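Local coordinates for putative capsid protein of prophage (Escherichia coli CFT073, PDB 3BQW) that probably serves as a major capsid protein of the phage-coat type, a shell-building subunit encoded by a prophage, at residues 43-51 with 78-86. Sequence-based numbering, arbitrary orientation.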
ATOM      1  N   SER A  43      10.605  -4.681  18.015  1.00 25.38           N
ATOM      2  CA  SER A  43      10.210  -4.864  19.415  1.00 26.42           C
ATOM      3  C   SER A  43      10.221  -3.536  20.154  1.00 25.46           C
ATOM      4  O   SER A  43       9.912  -3.460  21.345  1.00 25.92           O
ATOM      5  CB  SER A  43      11.172  -5.835  20.098  1.00 26.61           C
ATOM      6  OG  SER A  43      12.513  -5.423  19.812  1.00 31.40           O
ATOM      7  N   THR A  44      10.622  -2.494  19.450  1.00 25.23           N
ATOM      8  CA  THR A  44      10.463  -1.122  19.931  1.00 24.75           C
ATOM      9  C   THR A  44       9.257  -0.458  19.234  1.00 25.27           C
ATOM     10  O   THR A  44       8.848  -0.837  18.122  1.00 24.31           O
ATOM     11  CB  THR A  44      11.735  -0.325  19.697  1.00 24.34           C
ATOM     12  OG1 THR A  44      12.130  -0.459  18.327  1.00 23.11           O
ATOM     13  CG2 THR A  44      12.872  -0.849  20.595  1.00 23.02           C
ATOM     14  N   GLN A  45       8.682   0.511  19.925  1.00 25.84           N
ATOM     15  CA  GLN A  45       7.567   1.281  19.426  1.00 26.51           C
ATOM     16  C   GLN A  45       7.940   1.943  18.133  1.00 26.17           C
ATOM     17  O   GLN A  45       7.164   1.918  17.180  1.00 26.51           O
ATOM     18  CB  GLN A  45       7.180   2.350  20.428  1.00 26.55           C
ATOM     19  CG  GLN A  45       6.017   3.194  19.995  1.00 30.24           C
ATOM     20  CD  GLN A  45       5.695   4.281  21.011  1.00 33.63           C
ATOM     21  OE1 GLN A  45       6.504   4.581  21.888  1.00 36.06           O
ATOM     22  NE2 GLN A  45       4.516   4.879  20.887  1.00 34.67           N
ATOM     23  N   ASN A  46       9.122   2.557  18.121  1.00 25.86           N
ATOM     24  CA  ASN A  46       9.637   3.203  16.945  1.00 25.64           C
ATOM     25  C   ASN A  46      10.454   2.266  16.097  1.00 25.17           C
ATOM     26  O   ASN A  46      11.095   1.352  16.593  1.00 24.29           O
ATOM     27  CB  ASN A  46      10.489   4.415  17.323  1.00 26.11           C
ATOM     28  CG  ASN A  46       9.703   5.446  18.072  1.00 27.62           C
ATOM     29  OD1 ASN A  46      10.190   6.074  19.003  1.00 29.21           O
ATOM     30  ND2 ASN A  46       8.462   5.603  17.688  1.00 28.41           N
ATOM     31  N   ILE A  47      10.421   2.541  14.801  1.00 25.86           N
ATOM     32  CA  ILE A  47      11.222   1.841  13.817  1.00 25.96           C
ATOM     33  C   ILE A  47      12.646   2.368  13.925  1.00 25.92           C
ATOM     34  O   ILE A  47      12.884   3.571  13.790  1.00 24.95           O
ATOM     35  CB  ILE A  47      10.700   2.068  12.364  1.00 26.10           C
ATOM     36  CG1 ILE A  47       9.231   1.652  12.207  1.00 26.96           C
ATOM     37  CG2 ILE A  47      11.592   1.342  11.345  1.00 27.01           C
ATOM     38  CD1 ILE A  47       8.961   0.304  12.736  1.00 28.68           C
ATOM     39  N   MET A  48      13.580   1.449  14.151  1.00 25.69           N
ATOM     40  CA  MET A  48      14.980   1.756  14.261  1.00 26.57           C
ATOM     41  C   MET A  48      15.748   1.274  13.023  1.00 27.07           C
ATOM     42  O   MET A  48      16.211   0.137  12.981  1.00 27.19           O
ATOM     43  CB  MET A  48      15.522   1.114  15.534  1.00 27.01           C
ATOM     44  CG  MET A  48      14.773   1.539  16.811  1.00 27.46           C
ATOM     45  SD  MET A  48      14.621   3.327  17.067  1.00 27.22           S
ATOM     46  CE  MET A  48      14.650   3.357  18.851  1.00 31.46           C
ATOM     47  N   LEU A  49      15.893   2.149  12.032  1.00 27.24           N
ATOM     48  CA  LEU A  49      16.310   1.745  10.694  1.00 28.11           C
ATOM     49  C   LEU A  49      17.768   1.291  10.635  1.00 29.51           C
ATOM     50  O   LEU A  49      18.121   0.434   9.837  1.00 29.65           O
ATOM     51  CB  LEU A  49      16.090   2.875   9.688  1.00 27.58           C
ATOM     52  CG  LEU A  49      14.664   3.294   9.339  1.00 27.74           C
ATOM     53  CD1 LEU A  49      14.672   4.464   8.304  1.00 27.06           C
ATOM     54  CD2 LEU A  49      13.824   2.107   8.826  1.00 26.00           C
ATOM     55  N   ASP A  50      18.579   1.892  11.498  1.00 30.96           N
ATOM     56  CA  ASP A  50      19.987   1.569  11.719  1.00 32.00           C
ATOM     57  C   ASP A  50      20.239   0.127  12.178  1.00 32.03           C
ATOM     58  O   ASP A  50      21.373  -0.334  12.131  1.00 32.67           O
ATOM     59  CB  ASP A  50      20.546   2.527  12.793  1.00 32.38           C
ATOM     60  CG  ASP A  50      19.677   2.534  14.079  1.00 35.03           C
ATOM     61  OD1 ASP A  50      18.468   2.888  13.993  1.00 36.15           O
ATOM     62  OD2 ASP A  50      20.178   2.152  15.170  1.00 38.32           O
ATOM     63  N   THR A  51      19.214  -0.568  12.659  1.00 32.10           N
ATOM     64  CA  THR A  51      19.355  -1.940  13.124  1.00 32.09           C
ATOM     65  C   THR A  51      19.024  -3.026  12.082  1.00 33.12           C
ATOM     66  O   THR A  51      19.038  -4.206  12.409  1.00 33.31           O
ATOM     67  CB  THR A  51      18.439  -2.201  14.323  1.00 32.03           C
ATOM     68  OG1 THR A  51      17.081  -2.155  13.894  1.00 30.66           O
ATOM     69  CG2 THR A  51      18.678  -1.200  15.442  1.00 31.66           C
ATOM     70  N   GLU A  78      17.612  14.643   9.719  1.00 29.13           N
ATOM     71  CA  GLU A  78      17.812  13.237   9.371  1.00 29.50           C
ATOM     72  C   GLU A  78      17.890  12.388  10.608  1.00 28.11           C
ATOM     73  O   GLU A  78      18.674  12.656  11.499  1.00 28.22           O
ATOM     74  CB  GLU A  78      19.081  12.981   8.577  1.00 29.49           C
ATOM     75  CG  GLU A  78      18.970  13.361   7.147  1.00 33.24           C
ATOM     76  CD  GLU A  78      18.112  12.443   6.305  1.00 33.74           C
ATOM     77  OE1 GLU A  78      18.075  11.225   6.505  1.00 37.15           O
ATOM     78  OE2 GLU A  78      17.504  12.964   5.367  1.00 40.85           O
ATOM     79  N   THR A  79      17.066  11.351  10.633  1.00 27.51           N
ATOM     80  CA  THR A  79      17.031  10.432  11.754  1.00 26.35           C
ATOM     81  C   THR A  79      16.796   9.015  11.243  1.00 26.32           C
ATOM     82  O   THR A  79      16.114   8.811  10.240  1.00 24.89           O
ATOM     83  CB  THR A  79      15.951  10.847  12.755  1.00 26.01           C
ATOM     84  OG1 THR A  79      15.925   9.911  13.836  1.00 24.96           O
ATOM     85  CG2 THR A  79      14.564  10.939  12.092  1.00 25.14           C
ATOM     86  N   SER A  80      17.379   8.042  11.935  1.00 26.61           N
ATOM     87  CA  SER A  80      17.115   6.633  11.668  1.00 27.58           C
ATOM     88  C   SER A  80      16.006   6.081  12.566  1.00 27.29           C
ATOM     89  O   SER A  80      15.585   4.935  12.421  1.00 28.29           O
ATOM     90  CB  SER A  80      18.406   5.827  11.818  1.00 27.77           C
ATOM     91  OG  SER A  80      18.875   5.875  13.151  1.00 30.08           O
ATOM     92  N   THR A  81      15.519   6.909  13.478  1.00 27.39           N
ATOM     93  CA  THR A  81      14.366   6.588  14.301  1.00 28.14           C
ATOM     94  C   THR A  81      13.117   7.200  13.680  1.00 28.84           C
ATOM     95  O   THR A  81      13.016   8.424  13.563  1.00 28.32           O
ATOM     96  CB  THR A  81      14.559   7.122  15.729  1.00 28.33           C
ATOM     97  OG1 THR A  81      15.799   6.628  16.229  1.00 28.55           O
ATOM     98  CG2 THR A  81      13.431   6.683  16.663  1.00 27.60           C
ATOM     99  N   ILE A  82      12.181   6.333  13.285  1.00 29.34           N
ATOM    100  CA  ILE A  82      10.932   6.726  12.645  1.00 29.75           C
ATOM    101  C   ILE A  82       9.763   6.307  13.539  1.00 29.41           C
ATOM    102  O   ILE A  82       9.678   5.159  13.948  1.00 30.00           O
ATOM    103  CB  ILE A  82      10.761   6.036  11.263  1.00 30.10           C
ATOM    104  CG1 ILE A  82      11.962   6.314  10.343  1.00 31.31           C
ATOM    105  CG2 ILE A  82       9.419   6.430  10.609  1.00 30.43           C
ATOM    106  CD1 ILE A  82      12.072   7.704   9.837  1.00 31.75           C
ATOM    107  N   LYS A  83       8.861   7.234  13.829  1.00 29.62           N
ATOM    108  CA  LYS A  83       7.663   6.933  14.603  1.00 29.43           C
ATOM    109  C   LYS A  83       6.535   6.562  13.630  1.00 28.75           C
ATOM    110  O   LYS A  83       6.119   7.367  12.832  1.00 28.51           O
ATOM    111  CB  LYS A  83       7.296   8.129  15.496  1.00 30.13           C
ATOM    112  CG  LYS A  83       6.042   7.937  16.403  1.00 31.77           C
ATOM    113  CD  LYS A  83       6.175   6.904  17.568  1.00 31.77           C
ATOM    114  CE  LYS A  83       4.832   6.230  17.927  1.00 34.70           C
ATOM    115  NZ  LYS A  83       3.962   5.711  16.742  1.00 32.27           N
ATOM    116  N   PRO A  84       6.095   5.295  13.631  1.00 28.25           N
ATOM    117  CA  PRO A  84       5.012   4.928  12.711  1.00 27.61           C
ATOM    118  C   PRO A  84       3.623   5.443  13.129  1.00 26.62           C
ATOM    119  O   PRO A  84       3.395   5.731  14.284  1.00 26.50           O
ATOM    120  CB  PRO A  84       5.057   3.412  12.731  1.00 27.48           C
ATOM    121  CG  PRO A  84       5.526   3.094  14.125  1.00 28.67           C
ATOM    122  CD  PRO A  84       6.569   4.139  14.414  1.00 28.56           C
ATOM    123  N   GLY A  85       2.723   5.580  12.163  1.00 26.14           N
ATOM    124  CA  GLY A  85       1.331   5.876  12.442  1.00 25.78           C
ATOM    125  C   GLY A  85       0.680   4.632  13.032  1.00 26.12           C
ATOM    126  O   GLY A  85       0.588   3.608  12.372  1.00 26.60           O
ATOM    127  N   TYR A  86       0.249   4.722  14.282  1.00 25.70           N
ATOM    128  CA  TYR A  86      -0.378   3.605  14.956  1.00 25.91           C
ATOM    129  C   TYR A  86      -1.839   3.521  14.570  1.00 25.61           C
ATOM    130  O   TYR A  86      -2.570   4.515  14.626  1.00 26.55           O
ATOM    131  CB  TYR A  86      -0.247   3.741  16.467  1.00 25.30           C
ATOM    132  CG  TYR A  86      -0.441   2.451  17.200  1.00 26.02           C
ATOM    133  CD1 TYR A  86       0.634   1.607  17.427  1.00 24.32           C
ATOM    134  CD2 TYR A  86      -1.701   2.085  17.704  1.00 25.00           C
ATOM    135  CE1 TYR A  86       0.475   0.438  18.112  1.00 25.89           C
ATOM    136  CE2 TYR A  86      -1.873   0.901  18.394  1.00 24.43           C
ATOM    137  CZ  TYR A  86      -0.778   0.079  18.602  1.00 25.81           C
ATOM    138  OH  TYR A  86      -0.881  -1.107  19.298  1.00 24.85           O
TER
HETATM  139  O   HOH W   1       3.180   3.567  18.321  1.00 35.35           O
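Ile-47 O takes the amide hydrogen of Ile-82 N at 2.9 Å, almost straight at hydrogen (173°), while the CA-H of Thr-81 approaches the same oxygen at 3.4 Å from CA. The pair belongs to a two-stranded antiparallel sheet, a small example of a short pairing that fastens the 43-51 segment to the chain just beyond strand 70-79 of a four-stranded sheet. The return bond, Ile-47 N to Ile-82 O, completes the hydrogen-bonded pair but is more bent at hydrogen (146°). Two residues on, Leu-49 N donates to Ser-80 O at 2.8 Å, carrying the pairing into the 3-10 turn 49-51, where Met-48 O accepts from both N and OG1 of Thr-51.

On the buried face of Ile-47 and Ile-82 the two CB atoms lie 4.1 Å apart; from the turn, CD1 of Leu-49 reaches CG1 of Ile-82 at 3.9 Å, and Ile-82 also rests on Ala-61 and Cys-63 of strand 61-67 and on Tyr-159 and Ile-161. On the other face Met-48 and Thr-81, the non-hydrogen-bonded pair, run their side chains alongside one another. With Thr-81 CG2 anti to the backbone N (chi1 -54° for OG1), that methyl reaches Met-48 SD at 3.6 Å. Where the strands part, one water accepts from Lys-83 NZ at 2.8 Å and from Gln-45 NE2 at 3.2 Å.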